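Local coordinates for protein lysine cyclodeaminase (Streptomyces pristinaespiralis, PDB 5YU3) that probably converts L-lysine to L-pipecolic acid with loss of ammonia, using a bound NAD, and also recognises L-ornithine and L-2,4-diaminobutyric acid, at residues T105-A110 against G329-P334; T97-D102 against T109-G114; S138-L143 against L163-V168; E201-S206 against R225-I230. All coordinates share one frame; numbering follows the deposited sequence.

Contact 1 of 4, residues T105-A110 against G329-P334; sequences TGALTA and GIEHHP
Glu331 and Leu108 make the one hydrogen bond between these segments: the Leu108 backbone N gives its proton to Glu331 OE2 at 2.7 Å, nearly straight at 170°. The donor comes from above the carboxylate plane, 42° out of it. Beyond CG the glutamate chain is extended (chi2 171°), and this carries the carboxylate across to the start of strand 108-113. Its other oxygen is held from within its own segment, where His333 NE2 donates to Glu331 OE1 at 2.9 Å, in the ring plane and on the anti side of the carboxylate. With each oxygen gripped by an N-H, the group is fixed in rotation, and its probable negative charge meets two donors in a buried place. Ala107 CB and Leu108 CB lie against the carboxylate, each 3.5 Å from an oxygen (Glu331 OE1 and OE2 respectively); the one apolar pair is Leu108 CD2 with Ile330 CD1 at 4.3 Å. Before the strand, Thr105 OG1 accepts from Ala107 N at 3.2 Å, an ST turn that shapes the approach to the bonded leucine. The contact thus ties the loop following strand 326-328, outermost of its sheet within this chain, to the turn end of the hairpin 94-102/108-113, beside the N-terminal strand 3-6, whose Thr3 bonds Leu108 O. The second subunit covers it too: Leu95 of that subunit packs on Ala107 and Glu331, and its Arg8 bonds Glu331 O.

Contact 2 of 4, residues T97-D102 against T109-G114; sequences TVARYD and TALMDG
Arg100 and Ala110 form a hydrogen-bonded antiparallel pair, with Arg100 N donating to Ala110 O at 2.8 Å; the return bond from Ala110 N to Arg100 O is weak. Arg100 O also accepts from Thr109 N at 2.8 Å, so Thr109 and Ala110 both face Arg100 in a classic beta bulge. Farther along, Val98 and Met112 exchange two bonds, Val98 N to Met112 O at 2.9 Å being the straighter at 171°. Thr109 sets its OG1 between its own N and carbonyl carbon (chi1 58°), which turns CG2 onto Asp102 CB at 3.9 Å, while OG1 lies close to Arg100 CG. The aliphatic part of Arg100 packs here, but its guanidinium leads away to a salt bridge with Glu313. On the face with Val98 and Met112, Val98 CB meets Met112 CG at 4.3 Å, and both side chains touch Met312 of helix 305-321. On the other face Ala99 CB touches Leu111 CD1 at 4.1 Å. Gly114 CA nestles 3.8 Å from Val98 CG2, where a CB would clash with Thr97 N. Backbone bonds thus set the hairpin's register, while mainly apolar side chains, with the Arg100-Glu313 salt bridge, join one face to helix 305-321, and Leu111 meets Leu111 of the second subunit on the other.

Contact 3 of 4, residues S138-L143 against L163-V168; sequences SHTLGL and LQRALV
Arg165 reaches Thr140 through a nearly straight bond, NE to OG1 at 3.0 Å and 171°, with the hydroxyl at the guanidinium edge only 5° out of its plane. The arginine chain, extended from CG to NE, passes obliquely across Thr140 on the face that both residues share, and a water joins Arg165 NH2 to Thr140 OG1. His139 ND1 and that same OG1 are also hydrogen-bonded, at 2.8 Å. The imidazole lies with one face over Gln164 CB, 3.3 Å from NE2 of His139, and its plane is 24° from the Gln164 amide. On the opposite side of the sheet Leu163 CD1 touches Leu141 CB at 3.8 Å, and Leu143 lies alongside Val168, pointing the same way. Leu167 CD1 sits over one guanidinium face and also meets Thr140 CG2 at 4.0 Å. From outside the two segments Glu201 forms a salt bridge to Arg165 NH2. Replacing Arg165 by a leucine would probably leave Thr140 OG1 without its NE donor and cost Glu201 one of its two arginine partners. Parallel backbone bonds, among them Leu167 N to Leu141 O at 2.8 Å, hold the register. Strand 140-144, helix 148-160 and strand 165-169 make a beta-alpha-beta unit, with Leu154 and Leu157 of the helix on the leucine face, as in the Rossmann-type fold that binds NAD here.

Contact 4 of 4, residues E201-S206 against R225-I230; sequences EADVIS and REHLHI
Asp203 and His227 meet because each first torsion swings its polar group across: the aspartate CG stands anti to its carbonyl carbon (chi1 -59°), and the histidine CG lies between its own N and carbonyl carbon (chi1 57°). The residues lead into neighbouring parallel strands, 204-207 and 229-232, of the Rossmann-type NAD-binding sheet. His227 NE2 donates to Asp203 OD1 at 2.7 Å, the oxygen lying in the ring plane and met on the anti side of the carboxylate. Arg225, bent at chi2 and chi3, brings NH2 to the same OD1 at 3.0 Å, a salt bridge with the guanidinium plane turned 78° from the carboxylate. The other oxygen, OD2, accepts from the backbone N of His139 and of Thr140, so this buried carboxylate links three chain segments. Putting an alanine at Asp203 would probably leave Arg225 without its counter-charge, set the His227 ring free to turn and strip two amides of their acceptor. Arg225 also lays one guanidinium face over Glu201 O. Within its own segment a type I turn from Arg225 to Leu228 is closed by Leu228 N bonding Arg225 O. Beyond it, Ile205 N donates to His229 O at 2.8 Å, and the Val204 methyl CG2 approaches the edge of the His229 ring. Leu228 CD1 packs 3.8 Å from Ile205 CG1.

Overall arrangement
Contacts 1 and 2 share Thr109 and Ala110 on strand 108-113 of the mixed sheet, their centres about 12 Å apart, and both touch the second subunit. Contacts 3 and 4, centres about 9 Å apart, lie in the parallel sheet, where strands 140-144 and 204-207 are neighbours; Gly142 N to Val204 O and the salt bridge from Arg165 to Glu201 join them. The two pairs lie on opposite sides of the chain's centre, with contact 2 about 35 Å from contact 3, centre to centre. Along the chain contacts 2, 3 and 4 follow in series, and the loop closed by contact 1 encloses contacts 3 and 4. The mixed sheet thus carries subunit contacts along with part of the proline pocket, while the parallel sheet belongs to the NAD-binding fold.

Contact 1 of 4, residues T105-A110 against G329-P334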
loop_
_atom_site.group_PDB
_atom_site.type_symbol
_atom_site.label_atom_id
_atom_site.label_comp_id
_atom_site.label_asym_id
_atom_site.label_seq_id
_atom_site.Cartn_x
_atom_site.Cartn_y
_atom_site.Cartn_z
ATOM N N THR A 105 9.908 13.147 5.716
ATOM C CA THR A 105 10.707 12.904 4.513
ATOM C C THR A 105 10.126 11.849 3.583
ATOM O O THR A 105 10.536 11.784 2.413
ATOM C CB THR A 105 12.123 12.449 4.878
ATOM O OG1 THR A 105 12.056 11.151 5.483
ATOM C CG2 THR A 105 12.789 13.435 5.836
ATOM N N GLY A 106 9.223 11.003 4.073
ATOM C CA GLY A 106 8.741 9.879 3.302
ATOM C C GLY A 106 9.571 8.612 3.387
ATOM O O GLY A 106 9.153 7.582 2.838
ATOM N N ALA A 107 10.715 8.635 4.071
ATOM C CA ALA A 107 11.637 7.509 3.998
ATOM C C ALA A 107 11.087 6.283 4.721
ATOM O O ALA A 107 10.463 6.397 5.777
ATOM C CB ALA A 107 12.993 7.892 4.589
ATOM N N LEU A 108 11.355 5.107 4.159
ATOM C CA LEU A 108 11.017 3.840 4.816
ATOM C C LEU A 108 11.930 3.638 6.026
ATOM O O LEU A 108 13.136 3.437 5.866
ATOM C CB LEU A 108 11.161 2.693 3.818
ATOM C CG LEU A 108 11.025 1.269 4.360
ATOM C CD1 LEU A 108 9.588 1.040 4.831
ATOM C CD2 LEU A 108 11.427 0.217 3.317
ATOM N N THR A 109 11.373 3.690 7.243
ATOM C CA THR A 109 12.203 3.616 8.446
ATOM C C THR A 109 12.191 2.254 9.128
ATOM O O THR A 109 13.159 1.917 9.819
ATOM C CB THR A 109 11.784 4.674 9.477
ATOM O OG1 THR A 109 10.406 4.503 9.830
ATOM C CG2 THR A 109 12.007 6.105 8.940
ATOM N N ALA A 110 11.133 1.462 8.969
ATOM C CA ALA A 110 11.065 0.183 9.661
ATOM C C ALA A 110 10.140 -0.760 8.906
ATOM O O ALA A 110 9.177 -0.328 8.258
ATOM C CB ALA A 110 10.600 0.367 11.111
ATOM N N GLY A 329 20.306 -0.636 3.834
ATOM C CA GLY A 329 20.112 0.497 2.949
ATOM C C GLY A 329 19.347 0.038 1.731
ATOM O O GLY A 329 19.922 -0.602 0.847
ATOM N N ILE A 330 18.048 0.319 1.690
ATOM C CA ILE A 330 17.191 -0.079 0.577
ATOM C C ILE A 330 16.942 1.083 -0.372
ATOM O O ILE A 330 17.196 0.977 -1.571
ATOM C CB ILE A 330 15.857 -0.657 1.095
ATOM C CG1 ILE A 330 16.106 -1.805 2.087
ATOM C CG2 ILE A 330 14.986 -1.133 -0.080
ATOM C CD1 ILE A 330 14.831 -2.321 2.758
ATOM N N GLU A 331 16.455 2.202 0.154
ATOM C CA GLU A 331 16.261 3.381 -0.678
ATOM C C GLU A 331 17.598 3.906 -1.175
ATOM O O GLU A 331 18.599 3.884 -0.459
ATOM C CB GLU A 331 15.548 4.474 0.102
ATOM C CG GLU A 331 14.121 4.150 0.463
ATOM C CD GLU A 331 13.532 5.163 1.417
ATOM O OE1 GLU A 331 14.312 5.966 1.993
ATOM O OE2 GLU A 331 12.294 5.152 1.598
ATOM N N HIS A 332 17.604 4.381 -2.414
ATOM C CA HIS A 332 18.760 5.053 -2.982
ATOM C C HIS A 332 18.696 6.520 -2.589
ATOM O O HIS A 332 17.741 7.223 -2.950
ATOM C CB HIS A 332 18.777 4.893 -4.500
ATOM C CG HIS A 332 19.844 5.683 -5.179
ATOM N ND1 HIS A 332 19.653 6.297 -6.398
ATOM C CD2 HIS A 332 21.120 5.953 -4.813
ATOM C CE1 HIS A 332 20.766 6.912 -6.753
ATOM N NE2 HIS A 332 21.670 6.721 -5.809
ATOM N N HIS A 333 19.693 6.971 -1.818
ATOM C CA HIS A 333 19.832 8.367 -1.434
ATOM C C HIS A 333 21.050 8.952 -2.140
ATOM O O HIS A 333 22.144 8.982 -1.560
ATOM C CB HIS A 333 19.984 8.508 0.084
ATOM C CG HIS A 333 18.787 8.062 0.857
ATOM N ND1 HIS A 333 18.820 7.838 2.218
ATOM C CD2 HIS A 333 17.519 7.795 0.462
ATOM C CE1 HIS A 333 17.622 7.458 2.628
ATOM N NE2 HIS A 333 16.813 7.429 1.583
ATOM N N PRO A 334 20.908 9.404 -3.388
ATOM C CA PRO A 334 22.064 9.939 -4.118
ATOM C C PRO A 334 22.741 11.077 -3.372
ATOM O O PRO A 334 22.088 11.900 -2.727
ATOM C CB PRO A 334 21.455 10.418 -5.437
ATOM C CG PRO A 334 19.868 10.410 -5.143
ATOM C CD PRO A 334 19.676 9.460 -4.266
#

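Contact 2 of 4, residues T97-D102 against T109-G114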
loop_
_atom_site.group_PDB
_atom_site.type_symbol
_atom_site.label_atom_id
_atom_site.label_comp_id
_atom_site.label_asym_id
_atom_site.label_seq_id
_atom_site.Cartn_x
_atom_site.Cartn_y
_atom_site.Cartn_z
ATOM N N THR A 97 2.884 -8.035 6.031
ATOM C CA THR A 97 4.033 -7.304 6.555
ATOM C C THR A 97 3.581 -5.893 6.916
ATOM O O THR A 97 2.582 -5.394 6.395
ATOM C CB THR A 97 5.180 -7.267 5.528
ATOM O OG1 THR A 97 4.633 -7.103 4.220
ATOM C CG2 THR A 97 5.980 -8.574 5.550
ATOM N N VAL A 98 4.313 -5.243 7.822
ATOM C CA VAL A 98 3.956 -3.909 8.293
ATOM C C VAL A 98 5.172 -3.010 8.137
ATOM O O VAL A 98 6.258 -3.346 8.623
ATOM C CB VAL A 98 3.477 -3.901 9.759
ATOM C CG1 VAL A 98 2.729 -2.599 10.062
ATOM C CG2 VAL A 98 2.582 -5.111 10.056
ATOM N N ALA A 99 4.991 -1.871 7.466
ATOM C CA ALA A 99 6.073 -0.918 7.254
ATOM C C ALA A 99 5.761 0.408 7.937
ATOM O O ALA A 99 4.596 0.776 8.127
ATOM C CB ALA A 99 6.320 -0.682 5.750
ATOM N N ARG A 100 6.818 1.135 8.298
ATOM C CA ARG A 100 6.690 2.472 8.851
ATOM C C ARG A 100 7.510 3.433 7.999
ATOM O O ARG A 100 8.624 3.099 7.583
ATOM C CB ARG A 100 7.161 2.517 10.308
ATOM C CG ARG A 100 6.976 3.879 10.947
ATOM C CD ARG A 100 7.177 3.820 12.444
ATOM N NE ARG A 100 6.054 3.157 13.100
ATOM C CZ ARG A 100 5.832 3.198 14.409
ATOM N NH1 ARG A 100 6.654 3.874 15.191
ATOM N NH2 ARG A 100 4.779 2.562 14.930
ATOM N N TYR A 101 6.935 4.604 7.720
ATOM C CA TYR A 101 7.534 5.642 6.884
ATOM C C TYR A 101 7.599 6.946 7.665
ATOM O O TYR A 101 6.650 7.303 8.364
ATOM C CB TYR A 101 6.714 5.855 5.587
ATOM C CG TYR A 101 6.598 4.607 4.751
ATOM C CD1 TYR A 101 5.619 3.657 5.020
ATOM C CD2 TYR A 101 7.491 4.361 3.706
ATOM C CE1 TYR A 101 5.524 2.511 4.278
ATOM C CE2 TYR A 101 7.400 3.208 2.949
ATOM C CZ TYR A 101 6.413 2.284 3.243
ATOM O OH TYR A 101 6.305 1.130 2.512
ATOM N N ASP A 102 8.715 7.667 7.547
ATOM C CA ASP A 102 8.806 8.973 8.184
ATOM C C ASP A 102 7.831 9.933 7.518
ATOM O O ASP A 102 7.814 10.053 6.289
ATOM C CB ASP A 102 10.230 9.527 8.091
ATOM C CG ASP A 102 10.383 10.841 8.827
ATOM O OD1 ASP A 102 10.321 10.830 10.070
ATOM O OD2 ASP A 102 10.557 11.886 8.170
ATOM N N THR A 109 11.373 3.690 7.243
ATOM C CA THR A 109 12.203 3.616 8.446
ATOM C C THR A 109 12.191 2.254 9.128
ATOM O O THR A 109 13.159 1.917 9.819
ATOM C CB THR A 109 11.784 4.674 9.477
ATOM O OG1 THR A 109 10.406 4.503 9.830
ATOM C CG2 THR A 109 12.007 6.105 8.940
ATOM N N ALA A 110 11.133 1.462 8.969
ATOM C CA ALA A 110 11.065 0.183 9.661
ATOM C C ALA A 110 10.140 -0.760 8.906
ATOM O O ALA A 110 9.177 -0.328 8.258
ATOM C CB ALA A 110 10.600 0.367 11.111
ATOM N N LEU A 111 10.456 -2.053 8.984
ATOM C CA LEU A 111 9.718 -3.096 8.280
ATOM C C LEU A 111 9.752 -4.375 9.108
ATOM O O LEU A 111 10.826 -4.769 9.567
ATOM C CB LEU A 111 10.339 -3.340 6.897
ATOM C CG LEU A 111 9.781 -4.504 6.087
ATOM C CD1 LEU A 111 8.328 -4.234 5.742
ATOM C CD2 LEU A 111 10.614 -4.693 4.826
ATOM N N MET A 112 8.601 -5.037 9.277
ATOM C CA MET A 112 8.550 -6.251 10.091
ATOM C C MET A 112 7.442 -7.180 9.615
ATOM O O MET A 112 6.555 -6.795 8.845
ATOM C CB MET A 112 8.332 -5.923 11.580
ATOM C CG MET A 112 6.988 -5.249 11.871
ATOM S SD MET A 112 6.664 -5.046 13.639
ATOM C CE MET A 112 6.377 -6.750 14.114
ATOM N N ASP A 113 7.511 -8.424 10.099
ATOM C CA ASP A 113 6.453 -9.409 9.883
ATOM C C ASP A 113 5.099 -8.865 10.317
ATOM O O ASP A 113 4.986 -8.149 11.318
ATOM C CB ASP A 113 6.749 -10.678 10.691
ATOM C CG ASP A 113 5.561 -11.621 10.742
ATOM O OD1 ASP A 113 5.156 -12.100 9.665
ATOM O OD2 ASP A 113 5.042 -11.892 11.851
ATOM N N GLY A 114 4.053 -9.256 9.580
ATOM C CA GLY A 114 2.690 -8.935 9.964
ATOM C C GLY A 114 1.846 -10.130 10.379
ATOM O O GLY A 114 0.714 -9.947 10.836
#

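Contact 3 of 4, residues S138-L143 against L163-V168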
loop_
_atom_site.group_PDB
_atom_site.type_symbol
_atom_site.label_atom_id
_atom_site.label_comp_id
_atom_site.label_asym_id
_atom_site.label_seq_id
_atom_site.Cartn_x
_atom_site.Cartn_y
_atom_site.Cartn_z
ATOM N N SER A 138 -17.957 -14.704 32.719
ATOM C CA SER A 138 -18.031 -15.636 31.597
ATOM C C SER A 138 -17.067 -16.800 31.788
ATOM O O SER A 138 -15.876 -16.606 32.048
ATOM C CB SER A 138 -17.713 -14.906 30.291
ATOM O OG SER A 138 -18.778 -14.047 29.914
ATOM N N HIS A 139 -17.589 -18.008 31.633
ATOM C CA HIS A 139 -16.854 -19.227 31.924
ATOM C C HIS A 139 -16.644 -20.105 30.696
ATOM O O HIS A 139 -15.638 -20.822 30.625
ATOM C CB HIS A 139 -17.612 -19.978 33.053
ATOM C CG HIS A 139 -17.374 -21.456 33.124
ATOM N ND1 HIS A 139 -17.805 -22.338 32.153
ATOM C CD2 HIS A 139 -16.830 -22.217 34.104
ATOM C CE1 HIS A 139 -17.487 -23.572 32.507
ATOM N NE2 HIS A 139 -16.898 -23.526 33.689
ATOM N N THR A 140 -17.537 -20.041 29.712
ATOM C CA THR A 140 -17.493 -20.907 28.538
ATOM C C THR A 140 -17.336 -20.071 27.279
ATOM O O THR A 140 -18.210 -19.260 26.958
ATOM C CB THR A 140 -18.761 -21.757 28.432
ATOM O OG1 THR A 140 -18.807 -22.680 29.529
ATOM C CG2 THR A 140 -18.776 -22.520 27.114
ATOM N N LEU A 141 -16.247 -20.292 26.553
ATOM C CA LEU A 141 -16.029 -19.648 25.267
ATOM C C LEU A 141 -16.431 -20.599 24.151
ATOM O O LEU A 141 -16.165 -21.804 24.219
ATOM C CB LEU A 141 -14.560 -19.230 25.101
ATOM C CG LEU A 141 -14.084 -18.787 23.708
ATOM C CD1 LEU A 141 -14.711 -17.443 23.358
ATOM C CD2 LEU A 141 -12.551 -18.691 23.668
ATOM N N GLY A 142 -17.086 -20.059 23.131
ATOM C CA GLY A 142 -17.351 -20.784 21.901
ATOM C C GLY A 142 -16.463 -20.246 20.791
ATOM O O GLY A 142 -16.249 -19.034 20.696
ATOM N N LEU A 143 -15.934 -21.152 19.968
ATOM C CA LEU A 143 -15.154 -20.773 18.791
ATOM C C LEU A 143 -15.726 -21.481 17.579
ATOM O O LEU A 143 -15.802 -22.713 17.561
ATOM C CB LEU A 143 -13.664 -21.125 18.949
ATOM C CG LEU A 143 -12.911 -20.439 20.092
ATOM C CD1 LEU A 143 -11.501 -21.013 20.211
ATOM C CD2 LEU A 143 -12.859 -18.906 19.934
ATOM N N LEU A 163 -12.212 -17.803 31.897
ATOM C CA LEU A 163 -12.654 -18.907 31.060
ATOM C C LEU A 163 -12.176 -20.234 31.624
ATOM O O LEU A 163 -11.002 -20.389 31.978
ATOM C CB LEU A 163 -12.135 -18.742 29.632
ATOM C CG LEU A 163 -12.621 -17.520 28.853
ATOM C CD1 LEU A 163 -12.099 -17.585 27.428
ATOM C CD2 LEU A 163 -14.146 -17.428 28.851
ATOM N N GLN A 164 -13.092 -21.197 31.701
ATOM C CA GLN A 164 -12.755 -22.541 32.133
ATOM C C GLN A 164 -12.813 -23.567 31.017
ATOM O O GLN A 164 -12.169 -24.616 31.129
ATOM C CB GLN A 164 -13.682 -22.984 33.272
ATOM C CG GLN A 164 -13.466 -22.192 34.552
ATOM C CD GLN A 164 -12.314 -22.742 35.375
ATOM O OE1 GLN A 164 -11.735 -22.037 36.206
ATOM N NE2 GLN A 164 -11.972 -24.012 35.145
ATOM N N ARG A 165 -13.546 -23.299 29.942
ATOM C CA ARG A 165 -13.611 -24.261 28.856
ATOM C C ARG A 165 -13.930 -23.543 27.559
ATOM O O ARG A 165 -14.481 -22.438 27.550
ATOM C CB ARG A 165 -14.645 -25.362 29.130
ATOM C CG ARG A 165 -16.067 -24.882 29.092
ATOM C CD ARG A 165 -17.032 -26.045 29.265
ATOM N NE ARG A 165 -18.421 -25.597 29.226
ATOM C CZ ARG A 165 -19.452 -26.395 28.967
ATOM N NH1 ARG A 165 -19.248 -27.683 28.714
ATOM N NH2 ARG A 165 -20.681 -25.901 28.944
ATOM N N ALA A 166 -13.550 -24.187 26.462
ATOM C CA ALA A 166 -13.828 -23.708 25.114
ATOM C C ALA A 166 -14.509 -24.826 24.342
ATOM O O ALA A 166 -13.967 -25.935 24.243
ATOM C CB ALA A 166 -12.537 -23.262 24.410
ATOM N N LEU A 167 -15.702 -24.538 23.816
ATOM C CA LEU A 167 -16.435 -25.433 22.925
ATOM C C LEU A 167 -16.189 -24.969 21.495
ATOM O O LEU A 167 -16.466 -23.810 21.174
ATOM C CB LEU A 167 -17.929 -25.393 23.242
ATOM C CG LEU A 167 -18.385 -25.705 24.672
ATOM C CD1 LEU A 167 -19.899 -25.556 24.777
ATOM C CD2 LEU A 167 -17.958 -27.111 25.080
ATOM N N VAL A 168 -15.652 -25.851 20.645
ATOM C CA VAL A 168 -15.079 -25.401 19.379
ATOM C C VAL A 168 -15.578 -26.235 18.205
ATOM O O VAL A 168 -15.835 -27.439 18.320
ATOM C CB VAL A 168 -13.525 -25.400 19.431
ATOM C CG1 VAL A 168 -13.044 -24.698 20.679
ATOM C CG2 VAL A 168 -12.962 -26.812 19.370
HETATM O O HOH W 1 -21.968 -23.313 29.475
#

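Contact 4 of 4, residues E201-S206 against R225-I230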
loop_
_atom_site.group_PDB
_atom_site.type_symbol
_atom_site.label_atom_id
_atom_site.label_comp_id
_atom_site.label_asym_id
_atom_site.label_seq_id
_atom_site.Cartn_x
_atom_site.Cartn_y
_atom_site.Cartn_z
ATOM N N GLU A 201 -24.714 -22.959 24.749
ATOM C CA GLU A 201 -23.979 -23.081 26.000
ATOM C C GLU A 201 -22.929 -22.004 26.241
ATOM O O GLU A 201 -22.516 -21.828 27.389
ATOM C CB GLU A 201 -23.301 -24.457 26.080
ATOM C CG GLU A 201 -24.278 -25.590 26.383
ATOM C CD GLU A 201 -23.610 -26.952 26.513
ATOM O OE1 GLU A 201 -24.196 -27.949 26.038
ATOM O OE2 GLU A 201 -22.510 -27.034 27.098
ATOM N N ALA A 202 -22.504 -21.269 25.218
ATOM C CA ALA A 202 -21.388 -20.344 25.398
ATOM C C ALA A 202 -21.833 -19.038 26.045
ATOM O O ALA A 202 -22.938 -18.540 25.805
ATOM C CB ALA A 202 -20.713 -20.050 24.054
ATOM N N ASP A 203 -20.942 -18.471 26.860
ATOM C CA ASP A 203 -21.107 -17.116 27.376
ATOM C C ASP A 203 -20.556 -16.061 26.424
ATOM O O ASP A 203 -21.073 -14.938 26.369
ATOM C CB ASP A 203 -20.397 -16.971 28.723
ATOM C CG ASP A 203 -20.922 -17.936 29.764
ATOM O OD1 ASP A 203 -22.147 -17.913 30.018
ATOM O OD2 ASP A 203 -20.111 -18.712 30.320
ATOM N N VAL A 204 -19.502 -16.395 25.695
ATOM C CA VAL A 204 -18.911 -15.510 24.698
ATOM C C VAL A 204 -18.497 -16.391 23.527
ATOM O O VAL A 204 -18.101 -17.541 23.722
ATOM C CB VAL A 204 -17.728 -14.720 25.303
ATOM C CG1 VAL A 204 -16.803 -15.652 26.059
ATOM C CG2 VAL A 204 -16.969 -13.935 24.225
ATOM N N ILE A 205 -18.648 -15.885 22.306
ATOM C CA ILE A 205 -18.296 -16.636 21.105
ATOM C C ILE A 205 -17.408 -15.748 20.248
ATOM O O ILE A 205 -17.641 -14.538 20.170
ATOM C CB ILE A 205 -19.547 -17.077 20.308
ATOM C CG1 ILE A 205 -20.350 -18.125 21.093
ATOM C CG2 ILE A 205 -19.173 -17.628 18.912
ATOM C CD1 ILE A 205 -21.730 -18.428 20.496
ATOM N N SER A 206 -16.394 -16.337 19.615
ATOM C CA SER A 206 -15.699 -15.707 18.495
ATOM C C SER A 206 -15.913 -16.551 17.246
ATOM O O SER A 206 -15.673 -17.764 17.262
ATOM C CB SER A 206 -14.186 -15.547 18.764
ATOM O OG SER A 206 -13.945 -14.576 19.754
ATOM N N ARG A 225 -27.742 -17.853 24.965
ATOM C CA ARG A 225 -27.897 -17.313 26.305
ATOM C C ARG A 225 -28.206 -15.824 26.239
ATOM O O ARG A 225 -27.764 -15.114 25.333
ATOM C CB ARG A 225 -26.640 -17.564 27.122
ATOM C CG ARG A 225 -26.198 -19.000 27.028
ATOM C CD ARG A 225 -26.592 -19.744 28.259
ATOM N NE ARG A 225 -25.557 -19.615 29.270
ATOM C CZ ARG A 225 -24.746 -20.602 29.628
ATOM N NH1 ARG A 225 -24.862 -21.800 29.061
ATOM N NH2 ARG A 225 -23.828 -20.392 30.554
ATOM N N GLU A 226 -28.975 -15.357 27.229
ATOM C CA GLU A 226 -29.462 -13.981 27.221
ATOM C C GLU A 226 -28.321 -12.973 27.190
ATOM O O GLU A 226 -28.451 -11.916 26.570
ATOM C CB GLU A 226 -30.338 -13.732 28.447
ATOM C CG GLU A 226 -31.065 -12.393 28.413
ATOM C CD GLU A 226 -31.885 -12.150 29.664
ATOM O OE1 GLU A 226 -31.871 -13.028 30.561
ATOM O OE2 GLU A 226 -32.523 -11.073 29.756
ATOM N N HIS A 227 -27.198 -13.295 27.827
ATOM C CA HIS A 227 -26.072 -12.378 27.979
ATOM C C HIS A 227 -24.986 -12.573 26.932
ATOM O O HIS A 227 -23.936 -11.927 27.033
ATOM C CB HIS A 227 -25.457 -12.549 29.363
ATOM C CG HIS A 227 -25.009 -13.948 29.642
ATOM N ND1 HIS A 227 -25.870 -14.930 30.091
ATOM C CD2 HIS A 227 -23.799 -14.543 29.504
ATOM C CE1 HIS A 227 -25.206 -16.064 30.235
ATOM N NE2 HIS A 227 -23.946 -15.856 29.891
ATOM N N LEU A 228 -25.206 -13.442 25.943
ATOM C CA LEU A 228 -24.152 -13.815 24.998
ATOM C C LEU A 228 -23.501 -12.593 24.356
ATOM O O LEU A 228 -24.184 -11.652 23.930
ATOM C CB LEU A 228 -24.726 -14.730 23.907
ATOM C CG LEU A 228 -23.806 -15.029 22.711
ATOM C CD1 LEU A 228 -22.545 -15.791 23.167
ATOM C CD2 LEU A 228 -24.525 -15.806 21.631
ATOM N N HIS A 229 -22.169 -12.606 24.306
ATOM C CA HIS A 229 -21.406 -11.669 23.492
ATOM C C HIS A 229 -20.682 -12.419 22.383
ATOM O O HIS A 229 -20.030 -13.437 22.640
ATOM C CB HIS A 229 -20.378 -10.895 24.319
ATOM C CG HIS A 229 -19.499 -10.044 23.467
ATOM N ND1 HIS A 229 -19.986 -8.968 22.757
ATOM C CD2 HIS A 229 -18.182 -10.141 23.158
ATOM C CE1 HIS A 229 -19.001 -8.422 22.062
ATOM N NE2 HIS A 229 -17.895 -9.111 22.292
ATOM N N ILE A 230 -20.767 -11.901 21.157
ATOM C CA ILE A 230 -20.109 -12.505 20.005
ATOM C C ILE A 230 -19.075 -11.530 19.465
ATOM O O ILE A 230 -19.403 -10.370 19.194
ATOM C CB ILE A 230 -21.101 -12.867 18.887
ATOM C CG1 ILE A 230 -22.237 -13.745 19.417
ATOM C CG2 ILE A 230 -20.349 -13.553 17.722
ATOM C CD1 ILE A 230 -23.305 -14.048 18.357
HETATM O O HOH W 2 -25.103 -18.436 24.008
HETATM O O HOH W 3 -21.448 -12.561 27.995
HETATM O O HOH W 4 -20.872 -21.122 31.449
#